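Long-range contacts in putative peptidase M23 (Pseudomonas aeruginosa PAO1, PDB 2HSI), which is probably a zinc-dependent endopeptidase of the M23 family: residues F54-P59 with G75-T80; V42-E47 with Q85-R90; G38-D43 with E98-G103; G48-A53 with R68-V73. All coordinates share one frame; numbering follows the deposited sequence. Where two conformers were deposited one is given.

Contact 1 (F54-P59 with G75-T80); sequences FYQGKP and GIPLST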
loop_
_atom_site.group_PDB
_atom_site.type_symbol
_atom_site.label_atom_id
_atom_site.label_comp_id
_atom_site.label_asym_id
_atom_site.label_seq_id
_atom_site.Cartn_x
_atom_site.Cartn_y
_atom_site.Cartn_z
ATOM N N PHE A 54 -11.722 -9.569 -6.794
ATOM C CA PHE A 54 -12.048 -9.359 -5.382
ATOM C C PHE A 54 -11.377 -10.449 -4.561
ATOM O O PHE A 54 -11.427 -11.627 -4.934
ATOM C CB PHE A 54 -13.565 -9.410 -5.146
ATOM C CG PHE A 54 -14.320 -8.269 -5.764
ATOM C CD1 PHE A 54 -14.583 -7.119 -5.026
ATOM C CD2 PHE A 54 -14.774 -8.341 -7.085
ATOM C CE1 PHE A 54 -15.281 -6.064 -5.590
ATOM C CE2 PHE A 54 -15.456 -7.289 -7.654
ATOM C CZ PHE A 54 -15.713 -6.151 -6.908
ATOM N N TYR A 55 -10.745 -10.048 -3.461
ATOM C CA TYR A 55 -10.166 -10.985 -2.492
ATOM C C TYR A 55 -10.696 -10.684 -1.102
ATOM O O TYR A 55 -10.538 -9.565 -0.603
ATOM C CB TYR A 55 -8.639 -10.897 -2.510
ATOM C CG TYR A 55 -7.930 -11.780 -1.493
ATOM C CD1 TYR A 55 -8.147 -13.172 -1.464
ATOM C CD2 TYR A 55 -7.013 -11.235 -0.591
ATOM C CE1 TYR A 55 -7.487 -13.982 -0.545
ATOM C CE2 TYR A 55 -6.347 -12.035 0.326
ATOM C CZ TYR A 55 -6.587 -13.407 0.345
ATOM O OH TYR A 55 -5.920 -14.191 1.250
ATOM N N GLN A 56 -11.332 -11.692 -0.495
ATOM C CA GLN A 56 -12.029 -11.556 0.798
ATOM C C GLN A 56 -13.076 -10.426 0.777
ATOM O O GLN A 56 -13.272 -9.728 1.773
ATOM C CB GLN A 56 -11.017 -11.397 1.956
ATOM C CG GLN A 56 -9.918 -12.482 1.970
ATOM C CD GLN A 56 -8.782 -12.228 2.965
ATOM O OE1 GLN A 56 -8.295 -11.107 3.115
ATOM N NE2 GLN A 56 -8.333 -13.290 3.617
ATOM N N GLY A 57 -13.719 -10.239 -0.376
ATOM C CA GLY A 57 -14.755 -9.205 -0.545
ATOM C C GLY A 57 -14.253 -7.800 -0.875
ATOM O O GLY A 57 -15.049 -6.890 -1.072
ATOM N N LYS A 58 -12.938 -7.627 -0.932
ATOM C CA LYS A 58 -12.305 -6.329 -1.177
ATOM C C LYS A 58 -11.802 -6.262 -2.618
ATOM O O LYS A 58 -11.158 -7.203 -3.072
ATOM C CB LYS A 58 -11.111 -6.141 -0.241
ATOM C CG LYS A 58 -11.394 -6.367 1.266
ATOM C CD LYS A 58 -11.737 -5.069 1.980
ATOM C CE LYS A 58 -12.127 -5.290 3.451
ATOM N NZ LYS A 58 -10.979 -5.671 4.323
ATOM N N PRO A 59 -12.063 -5.139 -3.327
ATOM C CA PRO A 59 -11.583 -4.993 -4.710
ATOM C C PRO A 59 -10.058 -4.959 -4.801
ATOM O O PRO A 59 -9.392 -4.377 -3.935
ATOM C CB PRO A 59 -12.218 -3.666 -5.166
ATOM C CG PRO A 59 -12.484 -2.919 -3.921
ATOM C CD PRO A 59 -12.832 -3.958 -2.892
ATOM N N GLY A 75 -2.807 -8.122 -2.221
ATOM C CA GLY A 75 -2.204 -7.981 -0.896
ATOM C C GLY A 75 -2.728 -9.059 0.043
ATOM O O GLY A 75 -3.936 -9.275 0.122
ATOM N N ILE A 76 -1.814 -9.737 0.742
ATOM C CA ILE A 76 -2.180 -10.811 1.675
ATOM C C ILE A 76 -2.007 -10.330 3.117
ATOM O O ILE A 76 -0.887 -10.059 3.547
ATOM C CB ILE A 76 -1.323 -12.089 1.458
ATOM C CG1 ILE A 76 -1.227 -12.459 -0.030
ATOM C CG2 ILE A 76 -1.853 -13.252 2.303
ATOM C CD1 ILE A 76 -2.557 -12.752 -0.716
ATOM N N PRO A 77 -3.119 -10.212 3.871
ATOM C CA PRO A 77 -2.962 -9.759 5.268
ATOM C C PRO A 77 -2.016 -10.638 6.091
ATOM O O PRO A 77 -1.902 -11.845 5.838
ATOM C CB PRO A 77 -4.380 -9.833 5.821
ATOM C CG PRO A 77 -5.267 -9.731 4.618
ATOM C CD PRO A 77 -4.538 -10.421 3.520
ATOM N N LEU A 78 -1.337 -10.029 7.055
ATOM C CA LEU A 78 -0.387 -10.742 7.918
ATOM C C LEU A 78 -1.054 -11.853 8.752
ATOM O O LEU A 78 -0.421 -12.853 9.082
ATOM C CB LEU A 78 0.378 -9.751 8.807
ATOM C CG LEU A 78 1.677 -10.225 9.475
ATOM C CD1 LEU A 78 2.794 -10.500 8.463
ATOM C CD2 LEU A 78 2.139 -9.219 10.523
ATOM N N SER A 79 -2.339 -11.692 9.045
ATOM C CA SER A 79 -3.105 -12.697 9.790
ATOM C C SER A 79 -3.582 -13.904 8.951
ATOM O O SER A 79 -4.143 -14.857 9.498
ATOM C CB SER A 79 -4.291 -12.033 10.501
ATOM O OG SER A 79 -5.226 -11.522 9.571
ATOM N N THR A 80 -3.353 -13.869 7.635
ATOM C CA THR A 80 -3.776 -14.955 6.746
ATOM C C THR A 80 -3.033 -16.254 7.024
ATOM O O THR A 80 -1.805 -16.292 7.018
ATOM C CB THR A 80 -3.573 -14.596 5.259
ATOM O OG1 THR A 80 -4.129 -13.304 4.999
ATOM C CG2 THR A 80 -4.235 -15.614 4.345
HETATM O O HOH W 1 -6.696 -13.179 5.903
#
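This is a mixed packing contact, part apolar and part water-bridged. Y55 and Q56, at the tight turn between strands 52-55 and 58-64, meet G75, at the end of strand 70-75, and I76, P77 and T80 in the loop after it. The Y55 side chain reaches across, with CG anti to the backbone N (chi1 177°). Ring atom CE2 does much of the touching. P77 CD lies at the ring edge, 4.0 Å from Y55 CE2. I76 CD1 and G75 O approach the ring obliquely, and Y55 CE2 is 3.7 Å from G75 O. Q56 CG sits over the centre of one face of the same ring. The Y55 hydroxyl touches T80 CG2 and is hydrogen-bonded to Q85. The chain reverses at Y55-K58 in a type I' beta turn, the usual shape of a tight beta hairpin. The Q56 chain runs extended past the P77 ring, and OE1 lies 3.6 Å from P77 CG. Q56 NE2 donates to a water (2.8 Å), which donates to T80 OG1 (2.7 Å). T80 N and T80 OG1 both donate to P77 O from one face of its carbonyl plane, within a type I turn. This fixes the T80 hydroxyl that receives the water.

Contact 2 (V42-E47 with Q85-R90); sequences VDLGEE and QKLEVR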
loop_
_atom_site.group_PDB
_atom_site.type_symbol
_atom_site.label_atom_id
_atom_site.label_comp_id
_atom_site.label_asym_id
_atom_site.label_seq_id
_atom_site.Cartn_x
_atom_site.Cartn_y
_atom_site.Cartn_z
ATOM N N VAL A 42 -1.618 -13.049 -9.593
ATOM C CA VAL A 42 -2.532 -14.110 -10.032
ATOM C C VAL A 42 -2.984 -13.890 -11.474
ATOM O O VAL A 42 -3.550 -12.853 -11.792
ATOM C CB VAL A 42 -3.779 -14.230 -9.097
ATOM C CG1 VAL A 42 -4.624 -15.430 -9.464
ATOM C CG2 VAL A 42 -3.367 -14.334 -7.619
ATOM N N ASP A 43 -2.723 -14.878 -12.331
ATOM C CA ASP A 43 -3.248 -14.926 -13.701
ATOM C C ASP A 43 -4.769 -14.967 -13.621
ATOM O O ASP A 43 -5.347 -15.843 -12.991
ATOM C CB ASP A 43 -2.692 -16.178 -14.409
ATOM C CG ASP A 43 -3.049 -16.256 -15.916
ATOM O OD1 ASP A 43 -3.960 -15.559 -16.397
ATOM O OD2 ASP A 43 -2.401 -17.049 -16.629
ATOM N N LEU A 44 -5.423 -14.001 -14.255
ATOM C CA LEU A 44 -6.887 -13.944 -14.219
ATOM C C LEU A 44 -7.596 -14.766 -15.294
ATOM O O LEU A 44 -8.819 -14.918 -15.245
ATOM C CB LEU A 44 -7.369 -12.483 -14.263
ATOM C CG LEU A 44 -6.936 -11.635 -13.063
ATOM C CD1 LEU A 44 -7.611 -10.276 -13.106
ATOM C CD2 LEU A 44 -7.306 -12.355 -11.771
ATOM N N GLY A 45 -6.840 -15.303 -16.251
ATOM C CA GLY A 45 -7.436 -15.981 -17.416
ATOM C C GLY A 45 -8.299 -15.040 -18.252
ATOM O O GLY A 45 -9.393 -15.412 -18.698
ATOM N N GLU A 46 -7.830 -13.801 -18.403
ATOM C CA GLU A 46 -8.530 -12.746 -19.145
ATOM C C GLU A 46 -7.512 -11.946 -19.979
ATOM O O GLU A 46 -6.389 -11.702 -19.526
ATOM C CB GLU A 46 -9.266 -11.797 -18.168
ATOM C CG GLU A 46 -10.408 -12.423 -17.352
ATOM C CD GLU A 46 -11.721 -12.633 -18.130
ATOM O OE1 GLU A 46 -11.911 -12.073 -19.234
ATOM O OE2 GLU A 46 -12.592 -13.370 -17.623
ATOM N N GLU A 47 -7.888 -11.556 -21.199
ATOM C CA GLU A 47 -7.000 -10.760 -22.072
ATOM C C GLU A 47 -7.740 -9.659 -22.833
ATOM O O GLU A 47 -7.101 -8.808 -23.455
ATOM C CB GLU A 47 -6.260 -11.660 -23.077
ATOM C CG GLU A 47 -7.174 -12.315 -24.129
ATOM C CD GLU A 47 -6.414 -13.017 -25.230
ATOM O OE1 GLU A 47 -5.327 -13.563 -24.981
ATOM O OE2 GLU A 47 -6.904 -13.010 -26.368
ATOM N N GLN A 85 -6.198 -20.115 -1.500
ATOM C CA GLN A 85 -7.034 -18.903 -1.418
ATOM C C GLN A 85 -7.823 -18.765 -2.709
ATOM O O GLN A 85 -7.441 -19.345 -3.719
ATOM C CB GLN A 85 -6.179 -17.646 -1.271
ATOM C CG GLN A 85 -5.044 -17.750 -0.293
ATOM C CD GLN A 85 -5.503 -17.628 1.119
ATOM O OE1 GLN A 85 -6.399 -16.835 1.423
ATOM N NE2 GLN A 85 -4.894 -18.411 2.010
ATOM N N LYS A 86 -8.905 -17.993 -2.670
ATOM C CA LYS A 86 -9.791 -17.807 -3.820
ATOM C C LYS A 86 -9.855 -16.320 -4.179
ATOM O O LYS A 86 -9.925 -15.472 -3.300
ATOM C CB LYS A 86 -11.211 -18.314 -3.510
ATOM C CG LYS A 86 -11.307 -19.808 -3.225
ATOM C CD LYS A 86 -12.682 -20.206 -2.707
ATOM C CE LYS A 86 -12.704 -21.677 -2.291
ATOM N NZ LYS A 86 -14.050 -22.082 -1.795
ATOM N N LEU A 87 -9.814 -16.028 -5.474
ATOM C CA LEU A 87 -10.046 -14.691 -5.992
ATOM C C LEU A 87 -11.308 -14.748 -6.838
ATOM O O LEU A 87 -11.436 -15.623 -7.690
ATOM C CB LEU A 87 -8.838 -14.276 -6.831
ATOM C CG LEU A 87 -8.612 -12.850 -7.305
ATOM C CD1 LEU A 87 -8.364 -11.879 -6.142
ATOM C CD2 LEU A 87 -7.403 -12.883 -8.199
ATOM N N GLU A 88 -12.259 -13.857 -6.570
ATOM C CA GLU A 88 -13.452 -13.741 -7.393
ATOM C C GLU A 88 -13.154 -12.809 -8.579
ATOM O O GLU A 88 -12.725 -11.671 -8.392
ATOM C CB GLU A 88 -14.628 -13.195 -6.581
ATOM C CG GLU A 88 -15.079 -14.087 -5.441
ATOM C CD GLU A 88 -16.228 -13.490 -4.657
ATOM O OE1 GLU A 88 -16.011 -12.464 -3.973
ATOM O OE2 GLU A 88 -17.349 -14.040 -4.727
ATOM N N VAL A 89 -13.357 -13.304 -9.795
ATOM C CA VAL A 89 -13.104 -12.500 -10.991
ATOM C C VAL A 89 -14.442 -12.208 -11.646
ATOM O O VAL A 89 -15.285 -13.103 -11.807
ATOM C CB VAL A 89 -12.146 -13.213 -11.998
ATOM C CG1 VAL A 89 -11.735 -12.275 -13.133
ATOM C CG2 VAL A 89 -10.916 -13.745 -11.281
ATOM N N ARG A 90 -14.635 -10.943 -12.010
ATOM C CA ARG A 90 -15.853 -10.508 -12.692
ATOM C C ARG A 90 -15.537 -9.958 -14.070
ATOM O O ARG A 90 -14.763 -9.005 -14.215
ATOM C CB ARG A 90 -16.617 -9.473 -11.862
ATOM C CG ARG A 90 -16.901 -9.922 -10.464
ATOM C CD ARG A 90 -17.993 -9.106 -9.834
ATOM N NE ARG A 90 -18.262 -9.608 -8.498
ATOM C CZ ARG A 90 -18.736 -8.901 -7.479
ATOM N NH1 ARG A 90 -19.013 -7.607 -7.597
ATOM N NH2 ARG A 90 -18.917 -9.508 -6.318
#
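A 2.9 Å hydrogen bond from G45 N to D43 OD1 shapes the chain around L44, whose side chain packs on L87 and V89. The bond is fairly straight (163°) and meets the carboxylate from above its plane. It makes an Asx turn from D43. The other carboxylate oxygen, D43 OD2, forms a salt bridge with R69, so both oxygens of this group have partners. The contact itself is apolar. L44 has CG anti to the carbonyl carbon (chi1 -63°), and this carries CD2 in between the two strand residues. L44 CD2 is 3.6 Å from L87 CD2 and 3.9 Å from V89 CG2. The L44 and L87 side chains cross at about a right angle. V42 meets L87 tip to tip, with V42 CB and L87 CD2 4.0 Å apart. L87 CD2 therefore serves both V42 and L44. At the outer end, the E46 CG methylene lies near V89 CG1, at 4.4 Å. The carboxylate of E46 is held by H96 through OE2. A72 of strand 70-75 also packs against L44 and L87. V42, L44, L87 and V89 are thus part of the apolar packing between strand 39-43, with the chain just beyond V42, and strand 83-90, which is not its neighbour in the sheet. Such packing is consistent with the immunoglobulin-like E-set fold assigned to this N-terminal domain.

Contact 3 (G38-D43 with E98-G103); sequences GVAVVD and ERFSVG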
loop_
_atom_site.group_PDB
_atom_site.type_symbol
_atom_site.label_atom_id
_atom_site.label_comp_id
_atom_site.label_asym_id
_atom_site.label_seq_id
_atom_site.Cartn_x
_atom_site.Cartn_y
_atom_site.Cartn_z
ATOM N N GLY A 38 2.490 -10.569 2.545
ATOM C CA GLY A 38 3.130 -10.502 1.234
ATOM C C GLY A 38 2.172 -10.212 0.087
ATOM O O GLY A 38 1.099 -9.647 0.297
ATOM N N VAL A 39 2.582 -10.582 -1.125
ATOM C CA VAL A 39 1.861 -10.253 -2.360
ATOM C C VAL A 39 1.747 -11.481 -3.285
ATOM O O VAL A 39 2.724 -12.194 -3.505
ATOM C CB VAL A 39 2.557 -9.077 -3.129
ATOM C CG1 VAL A 39 1.841 -8.763 -4.458
ATOM C CG2 VAL A 39 2.647 -7.809 -2.270
ATOM N N ALA A 40 0.559 -11.719 -3.838
ATOM C CA ALA A 40 0.406 -12.782 -4.836
ATOM C C ALA A 40 0.023 -12.179 -6.171
ATOM O O ALA A 40 -0.910 -11.376 -6.244
ATOM C CB ALA A 40 -0.644 -13.788 -4.385
ATOM N N VAL A 41 0.748 -12.561 -7.220
ATOM C CA VAL A 41 0.412 -12.173 -8.589
ATOM C C VAL A 41 -0.371 -13.318 -9.218
ATOM O O VAL A 41 0.134 -14.433 -9.325
ATOM C CB VAL A 41 1.670 -11.832 -9.427
ATOM C CG1 VAL A 41 1.282 -11.451 -10.874
ATOM C CG2 VAL A 41 2.484 -10.711 -8.753
ATOM N N VAL A 42 -1.618 -13.049 -9.593
ATOM C CA VAL A 42 -2.532 -14.110 -10.032
ATOM C C VAL A 42 -2.984 -13.890 -11.474
ATOM O O VAL A 42 -3.550 -12.853 -11.792
ATOM C CB VAL A 42 -3.779 -14.230 -9.097
ATOM C CG1 VAL A 42 -4.624 -15.430 -9.464
ATOM C CG2 VAL A 42 -3.367 -14.334 -7.619
ATOM N N ASP A 43 -2.723 -14.878 -12.331
ATOM C CA ASP A 43 -3.248 -14.926 -13.701
ATOM C C ASP A 43 -4.769 -14.967 -13.621
ATOM O O ASP A 43 -5.347 -15.843 -12.991
ATOM C CB ASP A 43 -2.692 -16.178 -14.409
ATOM C CG ASP A 43 -3.049 -16.256 -15.916
ATOM O OD1 ASP A 43 -3.960 -15.559 -16.397
ATOM O OD2 ASP A 43 -2.401 -17.049 -16.629
ATOM N N GLU A 98 -10.592 -17.795 -9.262
ATOM C CA GLU A 98 -9.243 -18.257 -9.538
ATOM C C GLU A 98 -8.513 -18.496 -8.235
ATOM O O GLU A 98 -8.425 -17.608 -7.392
ATOM C CB GLU A 98 -8.489 -17.255 -10.411
ATOM C CG GLU A 98 -9.116 -17.010 -11.797
ATOM C CD GLU A 98 -9.333 -18.273 -12.637
ATOM O OE1 GLU A 98 -8.481 -19.186 -12.656
ATOM O OE2 GLU A 98 -10.368 -18.337 -13.309
ATOM N N ARG A 99 -8.006 -19.710 -8.071
ATOM C CA ARG A 99 -7.291 -20.053 -6.851
ATOM C C ARG A 99 -5.811 -19.713 -6.906
ATOM O O ARG A 99 -5.190 -19.714 -7.969
ATOM C CB ARG A 99 -7.500 -21.530 -6.481
ATOM C CG ARG A 99 -8.900 -21.800 -6.025
ATOM C CD ARG A 99 -9.023 -23.116 -5.314
ATOM N NE ARG A 99 -10.416 -23.511 -5.194
ATOM C CZ ARG A 99 -10.851 -24.510 -4.434
ATOM N NH1 ARG A 99 -9.996 -25.229 -3.723
ATOM N NH2 ARG A 99 -12.147 -24.786 -4.382
ATOM N N PHE A 100 -5.264 -19.405 -5.739
ATOM C CA PHE A 100 -3.842 -19.216 -5.594
ATOM C C PHE A 100 -3.437 -19.751 -4.219
ATOM O O PHE A 100 -4.288 -20.151 -3.446
ATOM C CB PHE A 100 -3.434 -17.754 -5.829
ATOM C CG PHE A 100 -3.992 -16.771 -4.821
ATOM C CD1 PHE A 100 -3.212 -16.337 -3.762
ATOM C CD2 PHE A 100 -5.274 -16.239 -4.969
ATOM C CE1 PHE A 100 -3.712 -15.405 -2.845
ATOM C CE2 PHE A 100 -5.783 -15.313 -4.060
ATOM C CZ PHE A 100 -4.991 -14.893 -2.996
ATOM N N SER A 101 -2.146 -19.777 -3.930
ATOM C CA SER A 101 -1.686 -20.350 -2.669
ATOM C C SER A 101 -0.880 -19.336 -1.883
ATOM O O SER A 101 -0.102 -18.568 -2.452
ATOM C CB SER A 101 -0.855 -21.612 -2.928
ATOM O OG SER A 101 -1.634 -22.592 -3.596
ATOM N N VAL A 102 -1.087 -19.331 -0.572
ATOM C CA VAL A 102 -0.253 -18.553 0.332
ATOM C C VAL A 102 0.667 -19.539 1.070
ATOM O O VAL A 102 0.191 -20.475 1.727
ATOM C CB VAL A 102 -1.110 -17.689 1.291
ATOM C CG1 VAL A 102 -0.269 -17.066 2.393
ATOM C CG2 VAL A 102 -1.834 -16.577 0.510
ATOM N N GLY A 103 1.973 -19.349 0.902
ATOM C CA GLY A 103 2.978 -20.166 1.588
ATOM C C GLY A 103 3.328 -19.535 2.918
ATOM O O GLY A 103 2.814 -18.472 3.249
HETATM O O HOH W 2 -5.791 -18.811 -12.379
#
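V42, F100 and A40 carry this contact, with the F100 ring lying across the two smaller side chains. V42 and A40 are two residues apart on strand 39-43, so both point to the same side, toward F100. V42 offers CG2, the methyl anti to its carbonyl carbon. That methyl is 3.8 Å from F100 CG and makes an off-centre CH-pi contact, 4.2 Å from V42 CG2 to the centroid of the F100 ring. A40 CB approaches obliquely at the CD1-CE1 side, 3.7 Å from F100 CD1, from the same side of the ring plane as V42 CG2. F100 has CG between its backbone N and carbonyl carbon (chi1 64°), which turns the ring across V42 and up to A40. The ring also meets Y55, with the planes at about 55°, and touches I76. Farther along, a water joins the two strands. It donates to D43 O (3.1 Å) and to E98 OE1 (2.7 Å). The E98 chain is bent at chi2, and its other oxygen, OE2, is hydrogen-bonded to H96. The axes of segments 39-43 and 98-102 come within 7.9 Å, nearly antiparallel at 151°. Strands 39-43 and 96-102 are the two outermost strands of one six-stranded sheet, which curls until its margins face each other. Strand 70-75 pairs with strand 39-43, strand 83-90 pairs with strand 96-102, and helix 273-277 packs on V39.

Contact 4 (G48-A53 with R68-V73); sequences GPPPRA and RRWIAV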
loop_
_atom_site.group_PDB
_atom_site.type_symbol
_atom_site.label_atom_id
_atom_site.label_comp_id
_atom_site.label_asym_id
_atom_site.label_seq_id
_atom_site.Cartn_x
_atom_site.Cartn_y
_atom_site.Cartn_z
ATOM N N GLY A 48 -9.074 -9.691 -22.791
ATOM C CA GLY A 48 -9.919 -8.698 -23.478
ATOM C C GLY A 48 -10.200 -7.469 -22.625
ATOM O O GLY A 48 -9.269 -6.820 -22.151
ATOM N N PRO A 49 -11.493 -7.123 -22.438
ATOM C CA PRO A 49 -11.859 -5.979 -21.598
ATOM C C PRO A 49 -11.335 -6.182 -20.168
ATOM O O PRO A 49 -11.112 -7.334 -19.764
ATOM C CB PRO A 49 -13.394 -5.991 -21.644
ATOM C CG PRO A 49 -13.723 -6.697 -22.896
ATOM C CD PRO A 49 -12.684 -7.776 -23.001
ATOM N N PRO A 50 -11.082 -5.079 -19.423
ATOM C CA PRO A 50 -10.561 -5.220 -18.058
ATOM C C PRO A 50 -11.521 -5.955 -17.125
ATOM O O PRO A 50 -12.683 -5.562 -16.999
ATOM C CB PRO A 50 -10.373 -3.771 -17.590
ATOM C CG PRO A 50 -10.391 -2.953 -18.812
ATOM C CD PRO A 50 -11.235 -3.663 -19.804
ATOM N N PRO A 51 -11.051 -7.048 -16.503
ATOM C CA PRO A 51 -11.903 -7.690 -15.526
ATOM C C PRO A 51 -11.804 -6.965 -14.186
ATOM O O PRO A 51 -10.865 -6.191 -13.964
ATOM C CB PRO A 51 -11.299 -9.087 -15.415
ATOM C CG PRO A 51 -9.866 -8.907 -15.695
ATOM C CD PRO A 51 -9.763 -7.747 -16.656
ATOM N N ARG A 52 -12.747 -7.239 -13.297
ATOM C CA ARG A 52 -12.621 -6.801 -11.910
ATOM C C ARG A 52 -12.326 -8.039 -11.050
ATOM O O ARG A 52 -12.748 -9.144 -11.378
ATOM C CB ARG A 52 -13.903 -6.133 -11.434
ATOM C CG ARG A 52 -14.124 -4.724 -11.956
ATOM C CD ARG A 52 -15.283 -4.068 -11.199
ATOM N NE ARG A 52 -15.318 -2.618 -11.385
ATOM C CZ ARG A 52 -16.219 -1.968 -12.123
ATOM N NH1 ARG A 52 -17.185 -2.626 -12.750
ATOM N NH2 ARG A 52 -16.158 -0.648 -12.227
ATOM N N ALA A 53 -11.590 -7.848 -9.962
ATOM C CA ALA A 53 -11.226 -8.969 -9.092
ATOM C C ALA A 53 -11.432 -8.576 -7.637
ATOM O O ALA A 53 -11.338 -7.405 -7.298
ATOM C CB ALA A 53 -9.790 -9.384 -9.332
ATOM N N ARG A 68 0.026 -7.484 -21.777
ATOM C CA ARG A 68 -0.515 -8.755 -22.229
ATOM C C ARG A 68 -1.681 -9.210 -21.347
ATOM O O ARG A 68 -2.693 -8.513 -21.264
ATOM C CB ARG A 68 0.595 -9.802 -22.364
ATOM C CG ARG A 68 1.797 -9.267 -23.148
ATOM C CD ARG A 68 2.761 -10.350 -23.571
ATOM N NE ARG A 68 3.704 -9.858 -24.575
ATOM C CZ ARG A 68 4.862 -9.257 -24.309
ATOM N NH1 ARG A 68 5.258 -9.062 -23.056
ATOM N NH2 ARG A 68 5.635 -8.854 -25.309
ATOM N N ARG A 69 -1.533 -10.363 -20.696
ATOM C CA ARG A 69 -2.607 -10.964 -19.914
ATOM C C ARG A 69 -2.929 -10.100 -18.704
ATOM O O ARG A 69 -2.042 -9.425 -18.146
ATOM C CB ARG A 69 -2.237 -12.390 -19.458
ATOM C CG ARG A 69 -1.062 -12.417 -18.484
ATOM C CD ARG A 69 -0.756 -13.776 -17.901
ATOM N NE ARG A 69 0.383 -13.654 -16.997
ATOM C CZ ARG A 69 0.889 -14.629 -16.249
ATOM N NH1 ARG A 69 0.379 -15.854 -16.264
ATOM N NH2 ARG A 69 1.925 -14.369 -15.478
ATOM N N TRP A 70 -4.208 -10.100 -18.336
ATOM C CA TRP A 70 -4.668 -9.473 -17.106
ATOM C C TRP A 70 -4.254 -10.274 -15.877
ATOM O O TRP A 70 -4.474 -11.497 -15.786
ATOM C CB TRP A 70 -6.180 -9.278 -17.123
ATOM C CG TRP A 70 -6.668 -8.262 -18.111
ATOM C CD1 TRP A 70 -7.353 -8.508 -19.277
ATOM C CD2 TRP A 70 -6.541 -6.829 -18.015
ATOM N NE1 TRP A 70 -7.651 -7.316 -19.908
ATOM C CE2 TRP A 70 -7.170 -6.275 -19.153
ATOM C CE3 TRP A 70 -5.972 -5.962 -17.067
ATOM C CZ2 TRP A 70 -7.229 -4.883 -19.380
ATOM C CZ3 TRP A 70 -6.033 -4.581 -17.293
ATOM C CH2 TRP A 70 -6.652 -4.063 -18.446
ATOM N N ILE A 71 -3.635 -9.575 -14.935
ATOM C CA ILE A 71 -3.208 -10.188 -13.682
ATOM C C ILE A 71 -3.769 -9.373 -12.515
ATOM O O ILE A 71 -3.979 -8.165 -12.641
ATOM C CB ILE A 71 -1.651 -10.305 -13.579
ATOM C CG1 ILE A 71 -0.976 -8.970 -13.921
ATOM C CG2 ILE A 71 -1.109 -11.435 -14.476
ATOM C CD1 ILE A 71 0.491 -8.871 -13.527
ATOM N N ALA A 72 -4.049 -10.045 -11.400
ATOM C CA ALA A 72 -4.322 -9.341 -10.142
ATOM C C ALA A 72 -3.049 -9.294 -9.296
ATOM O O ALA A 72 -2.268 -10.255 -9.265
ATOM C CB ALA A 72 -5.453 -10.019 -9.374
ATOM N N VAL A 73 -2.834 -8.173 -8.616
ATOM C CA VAL A 73 -1.695 -8.002 -7.714
ATOM C C VAL A 73 -2.329 -7.852 -6.340
ATOM O O VAL A 73 -2.908 -6.805 -6.028
ATOM C CB VAL A 73 -0.821 -6.770 -8.104
ATOM C CG1 VAL A 73 0.312 -6.548 -7.110
ATOM C CG2 VAL A 73 -0.237 -6.949 -9.503
#
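With CG anti to its carbonyl carbon (chi1 -68°) and the indole turned by chi2 109°, W70 presents one ring face to P50 and P51 and its N-H to G48. The N-H forms a hydrogen bond from W70 NE1 to G48 O of 2.8 Å and 167°. The oxygen lies in the plane of the indole, but the nitrogen stands well above the G48 carbonyl plane. P49 O is near, but its angle is too poor for a bond. The two prolines lie over the same face. P51 CD sits over the five-membered ring, 3.5 Å from W70 CG, in a CH-pi contact. P50 CA sits over the six-membered ring, 3.6 Å from W70 CZ2. P50 CG lies 3.7 Å from the same W70 CZ2. The indole is fixed both at its edge and on its face. Farther on, A53 CB and A72 CB are 4.4 Å apart, close to V60 and V62 of the strand between them. Backbone bonds from W70 to L44 and E46 tie this end of strand 70-75 to the 44-46 segment. The arrangement is a pair of proline-tryptophan CH-pi contacts, packing a proline-rich loop against one end of a domain consistent with the immunoglobulin-like E-set fold of its family.

In the fold
All four contacts lie in the M23 N-terminal domain and reach one antiparallel beta-sheet, ordered 39-43, 70-75, 58-64, 52-55, 83-90, 96-102. Contacts 2 and 4 are closest, with centres about 7 Å apart. Contact 3 is about 10 Å from contact 2 and shares V42 and D43 with it. Contacts 1 and 4 are farthest apart, at about 17 Å, although both use strand 52-55. Along the chain, contacts 2 and 3 span the segments of contacts 1 and 4, whose own segments alternate. Contacts 2 and 3 join strands that are not neighbours, while contacts 1 and 4 pack loops and turns at the strand ends. The zinc site lies away from all four.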